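Long-range contacts in PrgZ (Enterococcus faecalis, PDB 4FAJ), which binds a pheromone peptide as a membrane-anchored extracellular receptor and probably takes part in peptide uptake: residues T313-N318 against I530-T535; L322-T327 against F462-S467; K497-L502 against K519-D524. One frame throughout, in Å; residues are numbered along the deposited sequence.

Interaction 1 of 3, residues T313-N318 against I530-T535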
ATOM      1  N   THR A 313      14.864   2.658  13.309  1.00 18.13           N
ATOM      2  CA  THR A 313      14.304   1.746  12.317  1.00 18.00           C
ATOM      3  C   THR A 313      13.011   1.159  12.861  1.00 18.32           C
ATOM      4  O   THR A 313      12.927   0.818  14.039  1.00 18.17           O
ATOM      5  CB  THR A 313      15.274   0.620  11.915  1.00 18.09           C
ATOM      6  OG1 THR A 313      14.662  -0.198  10.900  1.00 18.80           O
ATOM      7  CG2 THR A 313      15.629  -0.244  13.099  1.00 19.20           C
ATOM      8  N   THR A 314      12.021   1.036  11.983  1.00 18.01           N
ATOM      9  CA  THR A 314      10.675   0.626  12.361  1.00 18.42           C
ATOM     10  C   THR A 314      10.194  -0.397  11.341  1.00 17.52           C
ATOM     11  O   THR A 314      10.198  -0.116  10.142  1.00 17.12           O
ATOM     12  CB  THR A 314       9.706   1.825  12.376  1.00 18.41           C
ATOM     13  OG1 THR A 314      10.282   2.910  13.113  1.00 19.96           O
ATOM     14  CG2 THR A 314       8.341   1.425  13.020  1.00 19.02           C
ATOM     15  N   LEU A 315       9.801  -1.582  11.811  1.00 16.79           N
ATOM     16  CA  LEU A 315       9.405  -2.681  10.927  1.00 16.52           C
ATOM     17  C   LEU A 315       7.990  -2.452  10.431  1.00 16.11           C
ATOM     18  O   LEU A 315       7.101  -2.143  11.222  1.00 16.02           O
ATOM     19  CB  LEU A 315       9.480  -4.029  11.658  1.00 16.93           C
ATOM     20  CG  LEU A 315       9.239  -5.283  10.813  1.00 17.21           C
ATOM     21  CD1 LEU A 315      10.361  -5.449   9.787  1.00 18.30           C
ATOM     22  CD2 LEU A 315       9.134  -6.527  11.706  1.00 19.33           C
ATOM     23  N   MET A 316       7.794  -2.585   9.121  1.00 15.80           N
ATOM     24  CA  MET A 316       6.503  -2.324   8.485  1.00 15.18           C
ATOM     25  C   MET A 316       5.806  -3.626   8.071  1.00 14.32           C
ATOM     26  O   MET A 316       6.467  -4.627   7.822  1.00 13.24           O
ATOM     27  CB  MET A 316       6.703  -1.483   7.242  1.00 15.87           C
ATOM     28  CG  MET A 316       7.367  -0.139   7.469  1.00 17.40           C
ATOM     29  SD  MET A 316       6.221   1.061   8.181  1.00 19.83           S
ATOM     30  CE  MET A 316       6.889   1.207   9.824  1.00 18.86           C
ATOM     31  N   ALA A 317       4.471  -3.582   7.974  1.00 13.55           N
ATOM     32  CA  ALA A 317       3.666  -4.717   7.474  1.00 13.00           C
ATOM     33  C   ALA A 317       3.651  -4.683   5.946  1.00 12.44           C
ATOM     34  O   ALA A 317       2.609  -4.484   5.307  1.00 11.77           O
ATOM     35  CB  ALA A 317       2.233  -4.662   8.048  1.00 12.14           C
ATOM     36  N   ASN A 318       4.827  -4.903   5.364  1.00 11.70           N
ATOM     37  CA  ASN A 318       5.085  -4.566   3.968  1.00 11.55           C
ATOM     38  C   ASN A 318       6.045  -5.617   3.404  1.00 11.69           C
ATOM     39  O   ASN A 318       7.168  -5.733   3.866  1.00 12.27           O
ATOM     40  CB  ASN A 318       5.655  -3.136   3.958  1.00 11.11           C
ATOM     41  CG  ASN A 318       6.060  -2.598   2.577  1.00 11.99           C
ATOM     42  OD1 ASN A 318       6.703  -1.535   2.519  1.00 11.90           O
ATOM     43  ND2 ASN A 318       5.673  -3.267   1.481  1.00 11.21           N
ATOM     44  N   ILE A 530      10.243 -11.701  -0.998  1.00 14.08           N
ATOM     45  CA  ILE A 530      11.666 -11.462  -0.881  1.00 14.58           C
ATOM     46  C   ILE A 530      11.998 -11.019   0.528  1.00 14.00           C
ATOM     47  O   ILE A 530      12.628 -11.762   1.267  1.00 14.01           O
ATOM     48  CB  ILE A 530      12.174 -10.413  -1.893  1.00 14.38           C
ATOM     49  CG1 ILE A 530      11.719 -10.764  -3.317  1.00 16.23           C
ATOM     50  CG2 ILE A 530      13.715 -10.365  -1.854  1.00 16.10           C
ATOM     51  CD1 ILE A 530      11.930  -9.617  -4.318  1.00 17.80           C
ATOM     52  N   PHE A 531      11.583  -9.807   0.895  1.00 13.97           N
ATOM     53  CA  PHE A 531      11.857  -9.287   2.231  1.00 13.89           C
ATOM     54  C   PHE A 531      10.728  -8.418   2.777  1.00 13.72           C
ATOM     55  O   PHE A 531       9.888  -7.923   2.032  1.00 13.33           O
ATOM     56  CB  PHE A 531      13.179  -8.531   2.259  1.00 14.96           C
ATOM     57  CG  PHE A 531      13.193  -7.270   1.445  1.00 14.80           C
ATOM     58  CD1 PHE A 531      13.554  -7.301   0.114  1.00 16.99           C
ATOM     59  CD2 PHE A 531      12.895  -6.036   2.027  1.00 17.07           C
ATOM     60  CE1 PHE A 531      13.588  -6.133  -0.657  1.00 16.71           C
ATOM     61  CE2 PHE A 531      12.937  -4.862   1.268  1.00 16.96           C
ATOM     62  CZ  PHE A 531      13.277  -4.915  -0.077  1.00 16.50           C
ATOM     63  N   GLN A 532      10.719  -8.284   4.102  1.00 13.55           N
ATOM     64  CA  GLN A 532       9.800  -7.428   4.828  1.00 12.63           C
ATOM     65  C   GLN A 532      10.550  -6.146   5.141  1.00 13.58           C
ATOM     66  O   GLN A 532      11.659  -6.170   5.706  1.00 13.15           O
ATOM     67  CB  GLN A 532       9.324  -8.110   6.114  1.00 11.98           C
ATOM     68  CG  GLN A 532       8.387  -7.245   6.963  1.00 10.88           C
ATOM     69  CD  GLN A 532       7.780  -7.956   8.148  1.00 11.09           C
ATOM     70  OE1 GLN A 532       7.982  -9.156   8.346  1.00 14.08           O
ATOM     71  NE2 GLN A 532       7.003  -7.206   8.954  1.00 10.40           N
ATOM     72  N   VAL A 533       9.918  -5.034   4.780  1.00 13.80           N
ATOM     73  CA  VAL A 533      10.535  -3.723   4.780  1.00 13.86           C
ATOM     74  C   VAL A 533      10.648  -3.149   6.185  1.00 14.37           C
ATOM     75  O   VAL A 533       9.649  -3.047   6.908  1.00 13.97           O
ATOM     76  CB  VAL A 533       9.712  -2.728   3.925  1.00 13.81           C
ATOM     77  CG1 VAL A 533      10.276  -1.308   4.027  1.00 13.70           C
ATOM     78  CG2 VAL A 533       9.653  -3.180   2.467  1.00 13.78           C
ATOM     79  N   GLY A 534      11.870  -2.774   6.547  1.00 14.50           N
ATOM     80  CA  GLY A 534      12.131  -1.889   7.677  1.00 15.38           C
ATOM     81  C   GLY A 534      12.453  -0.490   7.163  1.00 16.43           C
ATOM     82  O   GLY A 534      13.223  -0.349   6.214  1.00 16.58           O
ATOM     83  N   THR A 535      11.870   0.526   7.802  1.00 16.32           N
ATOM     84  CA  THR A 535      12.056   1.924   7.438  1.00 17.18           C
ATOM     85  C   THR A 535      13.060   2.554   8.399  1.00 17.26           C
ATOM     86  O   THR A 535      12.758   2.712   9.593  1.00 18.57           O
ATOM     87  CB  THR A 535      10.714   2.698   7.513  1.00 16.84           C
ATOM     88  OG1 THR A 535       9.772   2.113   6.599  1.00 17.37           O
ATOM     89  CG2 THR A 535      10.900   4.186   7.174  1.00 17.89           C
TER
HETATM   90  O   HOH W   1      11.890   4.532  11.664  1.00 18.50           O
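Thr535 O takes three contacts. Thr314 N donates to Thr535 O over 3.0 Å. Water 1 also donates to it, and the same water is hydrogen-bonded to Thr314 OG1. Thr313 CA adds a CA-H...O contact. The return bond of this antiparallel hydrogen-bonded pair, Thr535 N to Thr314 O, is nearly straight (177°). Leu315 and Gly534 form the next, non-hydrogen-bonded pair, and Met316 N then donates to Val533 O.

The first strand turns a corner at Ala317, the centre of an inverse gamma turn. Gln532 bridges this corner with its side chain. Its CG lies opposite the backbone N (chi1 178°) and the chain runs on extended, which carries Gln532 NE2 to Met316 O at 2.9 Å. The acceptor lies close to the Gln532 amide plane, but NE2 stands 38° out of the Met316 carbonyl plane. NE2 also donates to Lys369 O, so two backbone carbonyls hold this end of the amide. The Leu315 side chain crosses that of Gln532 at about a right angle, with Leu315 CD2 3.5 Å from Gln532 NE2.

Past the corner, Asn318 O accepts from Val533 N at 3.0 Å. The Asn318 amide lies against the isopropyl group of Val533, where Asn318 OD1 is 3.4 Å from Val533 CG2. Asn318 ND2 hydrogen-bonds a polar side chain of the bound peptide. Val533 packs on an aromatic side chain of that peptide, and Phe531 meets an aromatic ring of it edge-to-face. Met316 CG lies 3.4 Å from Thr535 OG1, which is itself hydrogen-bonded to Lys554 NZ.

Backbone bonds thus set the two strands, while a side-chain amide replaces a backbone donor where the chain bends. This leaves Asn318, Val533 and Phe531 placed to meet both polar and aromatic groups of the peptide.

Interaction 2 of 3, residues L322-T327 against F462-S467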
ATOM      1  N   LEU A 322       8.889 -10.398  -6.025  1.00 16.63           N
ATOM      2  CA  LEU A 322       9.007 -10.507  -7.477  1.00 17.34           C
ATOM      3  C   LEU A 322       7.658 -10.993  -7.974  1.00 17.61           C
ATOM      4  O   LEU A 322       7.271 -12.158  -7.742  1.00 16.93           O
ATOM      5  CB  LEU A 322      10.099 -11.494  -7.912  1.00 18.03           C
ATOM      6  CG  LEU A 322      11.540 -11.016  -7.882  1.00 18.79           C
ATOM      7  CD1 LEU A 322      12.459 -12.094  -8.407  1.00 19.94           C
ATOM      8  CD2 LEU A 322      11.725  -9.759  -8.698  1.00 19.82           C
ATOM      9  N   GLU A 323       6.905 -10.091  -8.598  1.00 17.77           N
ATOM     10  CA  GLU A 323       5.690 -10.479  -9.278  1.00 18.07           C
ATOM     11  C   GLU A 323       6.079 -11.034 -10.637  1.00 17.88           C
ATOM     12  O   GLU A 323       7.052 -10.585 -11.240  1.00 18.18           O
ATOM     13  CB  GLU A 323       4.732  -9.301  -9.429  1.00 18.59           C
ATOM     14  CG  GLU A 323       4.119  -8.867  -8.125  1.00 22.14           C
ATOM     15  CD  GLU A 323       2.906  -7.968  -8.317  1.00 25.84           C
ATOM     16  OE1 GLU A 323       1.822  -8.502  -8.649  1.00 29.20           O
ATOM     17  OE2 GLU A 323       3.037  -6.744  -8.111  1.00 28.77           O
ATOM     18  N   MET A 324       5.311 -12.009 -11.109  1.00 17.22           N
ATOM     19  CA  MET A 324       5.654 -12.767 -12.306  1.00 17.39           C
ATOM     20  C   MET A 324       4.456 -12.822 -13.247  1.00 18.14           C
ATOM     21  O   MET A 324       3.367 -13.240 -12.841  1.00 17.95           O
ATOM     22  CB  MET A 324       6.052 -14.187 -11.914  1.00 17.28           C
ATOM     23  CG  MET A 324       7.408 -14.293 -11.233  1.00 16.03           C
ATOM     24  SD  MET A 324       7.724 -15.921 -10.486  1.00 15.59           S
ATOM     25  CE  MET A 324       6.416 -16.014  -9.289  1.00 15.35           C
ATOM     26  N   ASN A 325       4.664 -12.414 -14.497  1.00 18.70           N
ATOM     27  CA  ASN A 325       3.617 -12.452 -15.520  1.00 20.04           C
ATOM     28  C   ASN A 325       3.312 -13.882 -15.961  1.00 20.88           C
ATOM     29  O   ASN A 325       4.079 -14.497 -16.707  1.00 21.30           O
ATOM     30  CB  ASN A 325       4.028 -11.605 -16.725  1.00 20.47           C
ATOM     31  CG  ASN A 325       2.896 -11.416 -17.732  1.00 23.19           C
ATOM     32  OD1 ASN A 325       2.001 -12.265 -17.855  1.00 23.87           O
ATOM     33  ND2 ASN A 325       2.942 -10.301 -18.467  1.00 20.26           N
ATOM     34  N   GLN A 326       2.177 -14.391 -15.497  1.00 21.73           N
ATOM     35  CA  GLN A 326       1.752 -15.775 -15.725  1.00 23.48           C
ATOM     36  C   GLN A 326       0.481 -15.840 -16.590  1.00 25.43           C
ATOM     37  O   GLN A 326      -0.300 -16.779 -16.481  1.00 25.98           O
ATOM     38  CB  GLN A 326       1.490 -16.472 -14.374  1.00 23.06           C
ATOM     39  CG  GLN A 326       2.713 -16.522 -13.438  1.00 22.21           C
ATOM     40  CD  GLN A 326       2.338 -16.593 -11.959  1.00 20.47           C
ATOM     41  OE1 GLN A 326       1.881 -17.642 -11.462  1.00 19.53           O
ATOM     42  NE2 GLN A 326       2.518 -15.477 -11.248  1.00 16.63           N
ATOM     43  N   THR A 327       0.279 -14.852 -17.455  1.00 27.20           N
ATOM     44  CA  THR A 327      -0.891 -14.836 -18.336  1.00 28.80           C
ATOM     45  C   THR A 327      -0.787 -15.850 -19.484  1.00 30.22           C
ATOM     46  O   THR A 327      -1.802 -16.240 -20.078  1.00 30.99           O
ATOM     47  CB  THR A 327      -1.112 -13.429 -18.921  1.00 28.87           C
ATOM     48  OG1 THR A 327       0.090 -12.990 -19.567  1.00 30.16           O
ATOM     49  CG2 THR A 327      -1.485 -12.462 -17.821  1.00 28.27           C
ATOM     50  N   PHE A 462       4.945  -6.348 -18.454  1.00 21.77           N
ATOM     51  CA  PHE A 462       6.148  -6.712 -17.729  1.00 21.06           C
ATOM     52  C   PHE A 462       6.345  -8.224 -17.735  1.00 20.57           C
ATOM     53  O   PHE A 462       5.447  -8.980 -18.099  1.00 19.96           O
ATOM     54  CB  PHE A 462       6.098  -6.178 -16.297  1.00 20.05           C
ATOM     55  CG  PHE A 462       5.193  -6.956 -15.384  1.00 19.70           C
ATOM     56  CD1 PHE A 462       3.836  -6.695 -15.344  1.00 19.92           C
ATOM     57  CD2 PHE A 462       5.703  -7.950 -14.557  1.00 18.50           C
ATOM     58  CE1 PHE A 462       3.002  -7.410 -14.498  1.00 19.83           C
ATOM     59  CE2 PHE A 462       4.872  -8.667 -13.713  1.00 18.36           C
ATOM     60  CZ  PHE A 462       3.522  -8.397 -13.685  1.00 19.12           C
ATOM     61  N   THR A 463       7.529  -8.633 -17.320  1.00 19.95           N
ATOM     62  CA  THR A 463       7.867 -10.029 -17.159  1.00 20.60           C
ATOM     63  C   THR A 463       8.031 -10.318 -15.667  1.00 19.69           C
ATOM     64  O   THR A 463       7.175 -10.981 -15.069  1.00 19.72           O
ATOM     65  CB  THR A 463       9.128 -10.342 -17.969  1.00 20.98           C
ATOM     66  OG1 THR A 463       8.836 -10.114 -19.352  1.00 23.13           O
ATOM     67  CG2 THR A 463       9.580 -11.779 -17.763  1.00 22.67           C
ATOM     68  N   LEU A 464       9.097  -9.791 -15.071  1.00 19.24           N
ATOM     69  CA  LEU A 464       9.259  -9.760 -13.620  1.00 18.51           C
ATOM     70  C   LEU A 464       9.138  -8.324 -13.132  1.00 18.21           C
ATOM     71  O   LEU A 464       9.522  -7.369 -13.825  1.00 17.87           O
ATOM     72  CB  LEU A 464      10.633 -10.278 -13.185  1.00 18.80           C
ATOM     73  CG  LEU A 464      11.049 -11.709 -13.464  1.00 20.05           C
ATOM     74  CD1 LEU A 464      12.538 -11.833 -13.183  1.00 20.40           C
ATOM     75  CD2 LEU A 464      10.237 -12.673 -12.605  1.00 20.28           C
ATOM     76  N   SER A 465       8.683  -8.181 -11.895  1.00 17.50           N
ATOM     77  CA  SER A 465       8.550  -6.869 -11.281  1.00 17.23           C
ATOM     78  C   SER A 465       8.954  -6.891  -9.809  1.00 16.65           C
ATOM     79  O   SER A 465       8.461  -7.720  -9.047  1.00 16.33           O
ATOM     80  CB  SER A 465       7.103  -6.417 -11.402  1.00 17.65           C
ATOM     81  OG  SER A 465       6.871  -5.226 -10.675  1.00 19.29           O
ATOM     82  N   LEU A 466       9.833  -5.971  -9.417  1.00 16.04           N
ATOM     83  CA  LEU A 466      10.140  -5.760  -8.005  1.00 15.88           C
ATOM     84  C   LEU A 466       9.131  -4.755  -7.476  1.00 15.91           C
ATOM     85  O   LEU A 466       9.305  -3.538  -7.627  1.00 16.25           O
ATOM     86  CB  LEU A 466      11.560  -5.227  -7.810  1.00 16.21           C
ATOM     87  CG  LEU A 466      11.973  -4.931  -6.363  1.00 16.34           C
ATOM     88  CD1 LEU A 466      11.793  -6.170  -5.498  1.00 16.40           C
ATOM     89  CD2 LEU A 466      13.421  -4.456  -6.302  1.00 19.39           C
ATOM     90  N   SER A 467       8.068  -5.278  -6.885  1.00 16.14           N
ATOM     91  CA  SER A 467       6.989  -4.464  -6.335  1.00 16.63           C
ATOM     92  C   SER A 467       6.437  -5.146  -5.078  1.00 16.39           C
ATOM     93  O   SER A 467       6.624  -6.356  -4.867  1.00 17.02           O
ATOM     94  CB  SER A 467       5.889  -4.232  -7.387  1.00 17.39           C
ATOM     95  OG  SER A 467       5.583  -5.417  -8.125  1.00 19.33           O
TER
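Ser467 OG stands between its own backbone N and carbonyl carbon (chi1 43°), while Glu323 reaches out with an extended chain beyond CG. The two meet where Ser467 OG donates to Glu323 OE2 over 2.9 Å. The hydroxyl comes from the anti side of the carboxylate, near its plane. OE2 has a stronger partner in His491 ND1, and Ser465 OG donates in turn to Ser467 OG. A buried carboxylate is therefore held by a short polar chain.

With chi1 at -171°, the Asn325 amide extends away from its own N and brings Asn325 ND2 to Phe462 O at 2.9 Å. Asn325 N donates to Thr463 O. Asn325 OD1 accepts from Thr327 N, an Asx turn, and also from Thr327 OG1. Asn325 CB lies over one face of the Phe462 ring.

Glu323 and Ser465 form a hydrogen-bonded pair between the non-hydrogen-bonded pairs Leu322-Leu466 and Met324-Leu464. On the sheet face away from Glu323 and Ser465, Met324 CG is 3.5 Å from Leu464 CD2. Leu466 and Ser467 pack on an aromatic and an apolar side chain of the bound peptide. Strand 464-470 continues the sheet to strand 412-418. Strand 528-539 neighbours strand 311-324, and its Val528 and Ile530 touch Leu322, Met324 and Leu466. Helix 450-459 packs on Phe462 and Ser465.

Interaction 3 of 3, residues K497-L502 against K519-D524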
ATOM      1  N   LYS A 497      -8.459 -21.452  -8.553  1.00 15.35           N
ATOM      2  CA  LYS A 497      -9.850 -21.332  -8.088  1.00 15.84           C
ATOM      3  C   LYS A 497     -10.037 -21.869  -6.676  1.00 15.94           C
ATOM      4  O   LYS A 497     -10.939 -21.450  -5.947  1.00 15.29           O
ATOM      5  CB  LYS A 497     -10.787 -22.071  -9.032  1.00 16.95           C
ATOM      6  CG  LYS A 497     -10.717 -21.588 -10.456  1.00 18.89           C
ATOM      7  CD  LYS A 497     -11.168 -20.158 -10.566  1.00 21.51           C
ATOM      8  CE  LYS A 497     -11.260 -19.734 -12.012  1.00 24.92           C
ATOM      9  NZ  LYS A 497     -12.465 -18.905 -12.215  1.00 27.81           N
ATOM     10  N   ASN A 498      -9.189 -22.812  -6.292  1.00 16.21           N
ATOM     11  CA  ASN A 498      -9.239 -23.335  -4.930  1.00 16.31           C
ATOM     12  C   ASN A 498      -8.686 -22.325  -3.922  1.00 15.58           C
ATOM     13  O   ASN A 498      -9.225 -22.209  -2.809  1.00 15.35           O
ATOM     14  CB  ASN A 498      -8.526 -24.674  -4.891  1.00 17.19           C
ATOM     15  CG  ASN A 498      -8.986 -25.568  -6.010  1.00 18.58           C
ATOM     16  OD1 ASN A 498     -10.190 -25.784  -6.188  1.00 17.22           O
ATOM     17  ND2 ASN A 498      -8.052 -26.026  -6.817  1.00 22.01           N
ATOM     18  N   TYR A 499      -7.651 -21.571  -4.322  1.00 14.99           N
ATOM     19  CA  TYR A 499      -7.160 -20.424  -3.545  1.00 14.62           C
ATOM     20  C   TYR A 499      -8.272 -19.391  -3.360  1.00 14.34           C
ATOM     21  O   TYR A 499      -8.520 -18.956  -2.245  1.00 14.44           O
ATOM     22  CB  TYR A 499      -5.935 -19.781  -4.225  1.00 14.69           C
ATOM     23  CG  TYR A 499      -5.368 -18.549  -3.570  1.00 13.63           C
ATOM     24  CD1 TYR A 499      -4.316 -18.645  -2.651  1.00 13.69           C
ATOM     25  CD2 TYR A 499      -5.846 -17.280  -3.885  1.00 13.16           C
ATOM     26  CE1 TYR A 499      -3.771 -17.513  -2.059  1.00 14.05           C
ATOM     27  CE2 TYR A 499      -5.305 -16.133  -3.288  1.00 12.06           C
ATOM     28  CZ  TYR A 499      -4.269 -16.264  -2.376  1.00 12.55           C
ATOM     29  OH  TYR A 499      -3.719 -15.167  -1.776  1.00 11.71           O
ATOM     30  N   ASP A 500      -8.954 -19.034  -4.453  1.00 14.75           N
ATOM     31  CA  ASP A 500     -10.046 -18.064  -4.423  1.00 14.88           C
ATOM     32  C   ASP A 500     -11.101 -18.438  -3.362  1.00 15.22           C
ATOM     33  O   ASP A 500     -11.585 -17.571  -2.614  1.00 15.52           O
ATOM     34  CB  ASP A 500     -10.731 -17.961  -5.801  1.00 15.25           C
ATOM     35  CG  ASP A 500      -9.838 -17.367  -6.892  1.00 15.79           C
ATOM     36  OD1 ASP A 500      -8.797 -16.736  -6.587  1.00 17.11           O
ATOM     37  OD2 ASP A 500     -10.186 -17.537  -8.083  1.00 17.77           O
ATOM     38  N   GLU A 501     -11.431 -19.727  -3.291  1.00 15.06           N
ATOM     39  CA  GLU A 501     -12.487 -20.222  -2.410  1.00 15.63           C
ATOM     40  C   GLU A 501     -12.047 -20.215  -0.940  1.00 16.25           C
ATOM     41  O   GLU A 501     -12.828 -19.830  -0.081  1.00 15.12           O
ATOM     42  CB  GLU A 501     -12.962 -21.613  -2.864  1.00 16.20           C
ATOM     43  CG  GLU A 501     -13.917 -22.345  -1.921  1.00 17.21           C
ATOM     44  CD  GLU A 501     -15.237 -21.636  -1.668  1.00 18.63           C
ATOM     45  OE1 GLU A 501     -15.607 -20.703  -2.420  1.00 18.64           O
ATOM     46  OE2 GLU A 501     -15.924 -22.039  -0.703  1.00 22.40           O
ATOM     47  N   LEU A 502     -10.804 -20.618  -0.664  1.00 17.21           N
ATOM     48  CA  LEU A 502     -10.234 -20.535   0.712  1.00 18.05           C
ATOM     49  C   LEU A 502     -10.327 -19.132   1.307  1.00 18.72           C
ATOM     50  O   LEU A 502     -10.622 -18.971   2.500  1.00 19.26           O
ATOM     51  CB  LEU A 502      -8.771 -21.008   0.732  1.00 17.37           C
ATOM     52  CG  LEU A 502      -8.565 -22.511   0.557  1.00 18.45           C
ATOM     53  CD1 LEU A 502      -7.098 -22.834   0.225  1.00 15.98           C
ATOM     54  CD2 LEU A 502      -9.078 -23.311   1.791  1.00 17.97           C
ATOM     55  N   LYS A 519      -0.224 -21.142   1.685  1.00 13.90           N
ATOM     56  CA  LYS A 519       0.585 -22.290   1.305  1.00 14.56           C
ATOM     57  C   LYS A 519       0.327 -22.742  -0.140  1.00 14.61           C
ATOM     58  O   LYS A 519       1.274 -23.067  -0.855  1.00 15.44           O
ATOM     59  CB  LYS A 519       0.379 -23.450   2.289  1.00 15.23           C
ATOM     60  CG  LYS A 519       0.905 -23.170   3.687  1.00 16.70           C
ATOM     61  CD  LYS A 519       0.591 -24.315   4.635  1.00 18.32           C
ATOM     62  CE  LYS A 519       0.873 -23.904   6.061  1.00 19.79           C
ATOM     63  NZ  LYS A 519       0.569 -24.994   7.012  1.00 18.32           N
ATOM     64  N   LEU A 520      -0.932 -22.752  -0.573  1.00 14.56           N
ATOM     65  CA  LEU A 520      -1.255 -23.086  -1.962  1.00 15.21           C
ATOM     66  C   LEU A 520      -0.582 -22.085  -2.939  1.00 14.36           C
ATOM     67  O   LEU A 520      -0.015 -22.473  -3.957  1.00 14.33           O
ATOM     68  CB  LEU A 520      -2.772 -23.093  -2.161  1.00 15.78           C
ATOM     69  CG  LEU A 520      -3.333 -23.482  -3.524  1.00 18.11           C
ATOM     70  CD1 LEU A 520      -2.747 -24.800  -4.006  1.00 20.85           C
ATOM     71  CD2 LEU A 520      -4.873 -23.551  -3.455  1.00 19.77           C
ATOM     72  N   LEU A 521      -0.644 -20.802  -2.617  1.00 13.44           N
ATOM     73  CA  LEU A 521       0.019 -19.776  -3.433  1.00 13.38           C
ATOM     74  C   LEU A 521       1.530 -20.016  -3.528  1.00 13.56           C
ATOM     75  O   LEU A 521       2.131 -19.910  -4.599  1.00 13.69           O
ATOM     76  CB  LEU A 521      -0.269 -18.396  -2.850  1.00 12.66           C
ATOM     77  CG  LEU A 521       0.372 -17.167  -3.497  1.00 13.02           C
ATOM     78  CD1 LEU A 521       0.061 -17.105  -4.995  1.00 12.57           C
ATOM     79  CD2 LEU A 521      -0.141 -15.919  -2.783  1.00 12.37           C
ATOM     80  N   ILE A 522       2.144 -20.375  -2.408  1.00 13.45           N
ATOM     81  CA  ILE A 522       3.589 -20.643  -2.376  1.00 13.67           C
ATOM     82  C   ILE A 522       3.930 -21.962  -3.082  1.00 14.10           C
ATOM     83  O   ILE A 522       4.927 -22.044  -3.822  1.00 13.38           O
ATOM     84  CB  ILE A 522       4.130 -20.603  -0.926  1.00 13.76           C
ATOM     85  CG1 ILE A 522       4.168 -19.147  -0.462  1.00 15.56           C
ATOM     86  CG2 ILE A 522       5.520 -21.247  -0.842  1.00 12.75           C
ATOM     87  CD1 ILE A 522       4.237 -18.962   1.002  1.00 17.44           C
ATOM     88  N   ASN A 523       3.076 -22.968  -2.910  1.00 14.36           N
ATOM     89  CA  ASN A 523       3.282 -24.252  -3.574  1.00 15.33           C
ATOM     90  C   ASN A 523       3.149 -24.156  -5.094  1.00 16.04           C
ATOM     91  O   ASN A 523       3.824 -24.880  -5.816  1.00 15.03           O
ATOM     92  CB  ASN A 523       2.315 -25.301  -3.022  1.00 15.64           C
ATOM     93  CG  ASN A 523       2.629 -25.668  -1.584  1.00 16.65           C
ATOM     94  OD1 ASN A 523       3.671 -25.276  -1.044  1.00 18.29           O
ATOM     95  ND2 ASN A 523       1.755 -26.439  -0.968  1.00 16.46           N
ATOM     96  N   ASP A 524       2.273 -23.269  -5.563  1.00 15.56           N
ATOM     97  CA  ASP A 524       2.145 -22.963  -6.999  1.00 16.44           C
ATOM     98  C   ASP A 524       3.261 -22.017  -7.456  1.00 16.39           C
ATOM     99  O   ASP A 524       3.484 -21.854  -8.653  1.00 17.05           O
ATOM    100  CB  ASP A 524       0.807 -22.264  -7.295  1.00 16.23           C
ATOM    101  CG  ASP A 524      -0.397 -23.203  -7.290  1.00 18.92           C
ATOM    102  OD1 ASP A 524      -0.225 -24.437  -7.296  1.00 19.58           O
ATOM    103  OD2 ASP A 524      -1.545 -22.679  -7.294  1.00 19.24           O
TER
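Leu520 CD2 makes the closest approach in this helix pair, 3.5 Å from Tyr499 N. A chi1 of -177° swings the Leu520 side chain away from its own N, and the methyl reaches the first turn of helix 497-502. There Leu520 CD2 also meets Tyr499 CB at 4.0 Å, and Asn498 CB lies close by. Beside it, Leu521 packs against the Tyr499 ring. Leu521 CB is 3.7 Å from Tyr499 CE1, approaching obliquely, and Leu521 CD2 lies 3.8 Å from Tyr499 OH. The hydroxyl has its polar partner elsewhere, in Leu480 O. Phe483 also touches both Tyr499 and Leu521, so this side of the contact is buried.

The other side is looser. Leu502 points toward helix 510-524, but Leu502 CD1 comes no nearer than 4.4 Å to Leu520 CD2. It also touches Glu513, Lys516 and Ala517 of that helix. The Asn498 side chain is exposed at the edge of the contact.

The two short segments run nearly antiparallel, at 160°, with axes 10.1 Å apart. Asn496 joins them from outside: its OD1 accepts from Tyr499 N and its ND2 donates to Asp524 OD2.

No hydrogen bond links the two segments directly. They are held by aliphatic and aromatic packing. Tyr499 OH and the Asp524 carboxylate find their partners outside them, in Leu480 O for the first and Tyr494 OH and Asn496 ND2 for the second.

Interactions 1 and 2 are buried and share strand 311-324, which pairs with strand 528-539 in the first and strand 464-470 in the second. They touch through Ile530, whose CD1 packs on Leu322 and Leu466. Both depend on backbone hydrogen bonds plus a side-chain amide, but interaction 2 adds a buried carboxylate. Both have residues in reach of the bound peptide; interaction 1 gives it a hydrogen bond and aromatic contacts, interaction 2 apolar and aromatic packing. Interaction 3 is different: two helices, partly buried, away from the annotated sites and held by apolar contacts. It touches neither of the others, though helix 510-524 leads into strand 528-539 of interaction 1.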